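Local coordinates for Lin2960 protein (Listeria innocua, PDB 3OOP), which probably binds DNA as a dimeric transcription regulator of the MarR family, although its own targets and ligands are not known, at residues Lys63-Pro66 and Thr67-Ile71; Gly122-Arg125 and Thr126-Glu129. All coordinates share one frame; numbering follows the deposited sequence.

Both contacts lie at helix N-termini, each closed by a side-chain cap, and they sit on opposite sides of the chain's centre. Interaction 1 comes first along the chain, where helix 65-77 begins; interaction 2 follows at the start of helix 125-141, after strands 81-84 and 94-97 and the long helix 99-119. Their centres lie about 37 Å apart and their nearest atoms about 25 Å, so they do not touch. The first belongs to the winged helix-turn-helix part, consistent with DNA binding as in other MarR proteins. The second lies in the region where the two subunits pack together. The two caps thus begin one helix in the probable DNA-binding part and one in the part that pairs with the second subunit.

Interaction 1: Lys63-Pro66 and Thr67-Ile71; sequences KDTP and TVNRI
The N-terminus of helix 65-77, which by its place after helix 54-61 is probably the recognition helix of the winged helix-turn-helix, is closed by an N-cap: Asp64 OD1 takes two bonds from Thr67. The backbone N of Thr67 reaches OD1 at 2.9 Å, nearly in line with the C-O bond, whereas the hydroxyl OG1 of Thr67 donates to the same OD1 at 2.6 Å from above the carboxylate plane, 38° out of it. The cap depends on Asp64 placing CG between its own N and carbonyl carbon (chi1 61°), which swings the carboxylate back over the helix start. The acid's negative charge there would also be expected to suit the positive end of the helix dipole. Beneath the cap, Val68 N meets Asp64 O at 3.0 Å, and the regular helical bonds Asn69 N to Thr65 O and Arg70 N to Pro66 O follow. Two polar ends are held by neighbouring helices: in the conformer described, Asn69 OD1 accepts from Gln54 NE2, and the Arg70 guanidinium makes a salt bridge with Glu38. On the side facing helix 37-49, Lys63 runs its aliphatic chain across Thr67 and Ile71 at about a right angle to each; its CB lies 3.8 Å from Val68 CG2, and its CD touches both Thr67 CG2 and Ile71 CD1 at 4.0 Å.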
loop_
_atom_site.group_PDB
_atom_site.type_symbol
_atom_site.label_atom_id
_atom_site.label_comp_id
_atom_site.label_asym_id
_atom_site.label_seq_id
_atom_site.Cartn_x
_atom_site.Cartn_y
_atom_site.Cartn_z
ATOM N N LYS A 63 2.439 -14.035 -13.231
ATOM C CA LYS A 63 1.259 -14.506 -13.947
ATOM C C LYS A 63 1.223 -16.022 -13.824
ATOM O O LYS A 63 2.256 -16.646 -13.586
ATOM C CB LYS A 63 1.322 -14.082 -15.420
ATOM C CG LYS A 63 1.397 -12.569 -15.637
ATOM C CD LYS A 63 1.489 -12.215 -17.121
ATOM C CE LYS A 63 1.769 -10.725 -17.330
ATOM N NZ LYS A 63 0.626 -9.835 -16.973
ATOM N N ASP A 64 0.048 -16.627 -13.974
ATOM C CA ASP A 64 -0.030 -18.082 -13.849
ATOM C C ASP A 64 0.393 -18.807 -15.129
ATOM O O ASP A 64 0.488 -18.194 -16.202
ATOM C CB ASP A 64 -1.404 -18.543 -13.336
ATOM C CG ASP A 64 -2.554 -18.148 -14.248
ATOM O OD1 ASP A 64 -2.360 -18.054 -15.474
ATOM O OD2 ASP A 64 -3.678 -17.959 -13.728
ATOM N N THR A 65 0.657 -20.105 -14.995
ATOM C CA THR A 65 1.053 -20.972 -16.105
ATOM C C THR A 65 0.177 -20.794 -17.361
ATOM O O THR A 65 0.715 -20.526 -18.434
ATOM C CB THR A 65 1.110 -22.468 -15.678
ATOM O OG1 THR A 65 1.830 -22.590 -14.442
ATOM C CG2 THR A 65 1.786 -23.325 -16.744
ATOM N N PRO A 66 -1.166 -20.938 -17.233
ATOM C CA PRO A 66 -2.046 -20.773 -18.402
ATOM C C PRO A 66 -1.936 -19.397 -19.083
ATOM O O PRO A 66 -1.959 -19.323 -20.313
ATOM C CB PRO A 66 -3.453 -20.949 -17.813
ATOM C CG PRO A 66 -3.248 -21.754 -16.571
ATOM C CD PRO A 66 -1.938 -21.310 -16.024
ATOM N N THR A 67 -1.826 -18.334 -18.285
ATOM C CA THR A 67 -1.715 -16.966 -18.795
ATOM C C THR A 67 -0.414 -16.781 -19.573
ATOM O O THR A 67 -0.423 -16.235 -20.678
ATOM C CB THR A 67 -1.801 -15.936 -17.647
ATOM O OG1 THR A 67 -3.079 -16.049 -17.008
ATOM C CG2 THR A 67 -1.609 -14.506 -18.148
ATOM N N VAL A 68 0.693 -17.241 -18.990
ATOM C CA VAL A 68 1.999 -17.137 -19.643
ATOM C C VAL A 68 2.008 -17.974 -20.916
ATOM O O VAL A 68 2.445 -17.492 -21.962
ATOM C CB VAL A 68 3.165 -17.494 -18.688
ATOM C CG1 VAL A 68 4.474 -17.670 -19.459
ATOM C CG2 VAL A 68 3.330 -16.400 -17.647
ATOM N N ASN A 69 1.476 -19.196 -20.849
ATOM C CA ASN A 69 1.377 -20.054 -22.025
ATOM C C ASN A 69 0.638 -19.352 -23.170
ATOM O O ASN A 69 1.077 -19.393 -24.318
ATOM C CB ASN A 69 0.711 -21.389 -21.669
ATOM C CG ASN A 69 1.515 -22.196 -20.654
ATOM O OD1 ASN A 69 2.662 -21.862 -20.338
ATOM N ND2 ASN A 69 0.912 -23.262 -20.136
ATOM N N ARG A 70 -0.470 -18.691 -22.838
ATOM C CA ARG A 70 -1.281 -17.959 -23.822
ATOM C C ARG A 70 -0.496 -16.813 -24.459
ATOM O O ARG A 70 -0.492 -16.662 -25.686
ATOM C CB ARG A 70 -2.553 -17.409 -23.167
ATOM C CG ARG A 70 -3.358 -16.441 -24.049
ATOM C CD ARG A 70 -4.695 -16.029 -23.413
ATOM N NE ARG A 70 -4.556 -15.296 -22.149
ATOM C CZ ARG A 70 -4.263 -14.003 -22.040
ATOM N NH1 ARG A 70 -4.027 -13.257 -23.116
ATOM N NH2 ARG A 70 -4.172 -13.456 -20.836
ATOM N N ILE A 71 0.142 -16.000 -23.622
ATOM C CA ILE A 71 0.891 -14.828 -24.103
ATOM C C ILE A 71 2.114 -15.250 -24.925
ATOM O O ILE A 71 2.378 -14.676 -25.984
ATOM C CB ILE A 71 1.298 -13.862 -22.956
ATOM C CG1 ILE A 71 0.049 -13.276 -22.275
ATOM C CG2 ILE A 71 2.171 -12.730 -23.491
ATOM C CD1 ILE A 71 0.302 -12.634 -20.912
#

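Interaction 2: Gly122-Arg125 and Thr126-Glu129; sequences GVTR and TDLE
Asp127 OD2 is gripped by the N-cap residue Thr124, through both its backbone N and its hydroxyl. Thr124 N donates to it at 3.0 Å, approaching on the anti side and 24° out of the carboxylate plane, while Thr124 OG1 adds a weak bond to the same oxygen at 2.8 Å. In return, Asp127 N donates to Thr124 OG1 at 3.3 Å. The exchange is possible because the threonine hydroxyl is tucked between its own N and carbonyl carbon (chi1 60°), facing the first turn. Further out, in the Glu129 conformer described, Arg125 and Glu129 form a salt bridge one turn apart: NE of Arg125 lies 3.0 Å from OE2 of Glu129 in a weak, bent bond, and the guanidinium and carboxylate planes stand almost perpendicular, 88° apart. Their backbones are joined by the helical bond from Glu129 N to Arg125 O. On the apolar side, Val123 CG1 rests 4.2 Å from Leu128 CD2, and the second subunit packs here, its Met4 on Val123 and its Ile11 on Leu128. The reciprocal pair, Thr124 N to Asp127 OD2 and Asp127 N to Thr124 OG1, is a capping box, here starting helix 125-141 at the dimer interface.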
loop_
_atom_site.group_PDB
_atom_site.type_symbol
_atom_site.label_atom_id
_atom_site.label_comp_id
_atom_site.label_asym_id
_atom_site.label_seq_id
_atom_site.Cartn_x
_atom_site.Cartn_y
_atom_site.Cartn_z
ATOM N N GLY A 122 12.199 16.752 -11.704
ATOM C CA GLY A 122 12.296 17.550 -10.480
ATOM C C GLY A 122 12.404 16.756 -9.188
ATOM O O GLY A 122 12.523 17.338 -8.108
ATOM N N VAL A 123 12.352 15.430 -9.283
ATOM C CA VAL A 123 12.555 14.561 -8.118
ATOM C C VAL A 123 13.954 13.980 -8.188
ATOM O O VAL A 123 14.374 13.507 -9.243
ATOM C CB VAL A 123 11.536 13.385 -8.071
ATOM C CG1 VAL A 123 11.720 12.562 -6.796
ATOM C CG2 VAL A 123 10.120 13.894 -8.159
ATOM N N THR A 124 14.672 14.014 -7.068
ATOM C CA THR A 124 16.036 13.499 -7.011
ATOM C C THR A 124 16.133 12.242 -6.148
ATOM O O THR A 124 15.274 11.997 -5.294
ATOM C CB THR A 124 17.024 14.570 -6.477
ATOM O OG1 THR A 124 16.639 14.968 -5.151
ATOM C CG2 THR A 124 17.022 15.778 -7.375
ATOM N N ARG A 125 17.176 11.447 -6.379
ATOM C CA ARG A 125 17.445 10.261 -5.570
ATOM C C ARG A 125 17.483 10.638 -4.098
ATOM O O ARG A 125 16.906 9.942 -3.263
ATOM C CB ARG A 125 18.773 9.619 -5.979
ATOM C CG ARG A 125 19.052 8.270 -5.331
ATOM C CD ARG A 125 20.436 7.739 -5.724
ATOM N NE ARG A 125 21.477 8.097 -4.755
ATOM C CZ ARG A 125 22.197 9.222 -4.777
ATOM N NH1 ARG A 125 22.005 10.135 -5.724
ATOM N NH2 ARG A 125 23.117 9.437 -3.845
ATOM N N THR A 126 18.163 11.749 -3.800
ATOM C CA THR A 126 18.269 12.282 -2.438
ATOM C C THR A 126 16.896 12.520 -1.788
ATOM O O THR A 126 16.704 12.172 -0.618
ATOM C CB THR A 126 19.129 13.580 -2.395
ATOM O OG1 THR A 126 20.274 13.420 -3.241
ATOM C CG2 THR A 126 19.615 13.869 -0.984
ATOM N N ASP A 127 15.949 13.088 -2.544
ATOM C CA ASP A 127 14.579 13.313 -2.061
ATOM C C ASP A 127 13.943 12.021 -1.555
ATOM O O ASP A 127 13.233 12.018 -0.543
ATOM C CB ASP A 127 13.680 13.880 -3.169
ATOM C CG ASP A 127 13.967 15.336 -3.494
ATOM O OD1 ASP A 127 14.195 16.145 -2.562
ATOM O OD2 ASP A 127 13.932 15.673 -4.705
ATOM N N LEU A 128 14.204 10.926 -2.265
ATOM C CA LEU A 128 13.645 9.626 -1.905
ATOM C C LEU A 128 14.360 8.970 -0.723
ATOM O O LEU A 128 13.697 8.424 0.167
ATOM C CB LEU A 128 13.611 8.691 -3.120
ATOM C CG LEU A 128 12.798 9.179 -4.320
ATOM C CD1 LEU A 128 12.860 8.151 -5.441
ATOM C CD2 LEU A 128 11.352 9.464 -3.932
ATOM N N GLU A 129 15.695 9.037 -0.699
ATOM C CA GLU A 129 16.507 8.448 0.374
ATOM C C GLU A 129 16.244 9.113 1.732
ATOM O O GLU A 129 16.405 8.491 2.788
ATOM C CB GLU A 129 18.001 8.497 0.006
ATOM C CG GLU A 129 18.352 7.653 -1.229
ATOM C CD GLU A 129 19.837 7.623 -1.542
ATOM O OE1 GLU A 129 20.586 8.454 -0.983
ATOM O OE2 GLU A 129 20.253 6.767 -2.357
#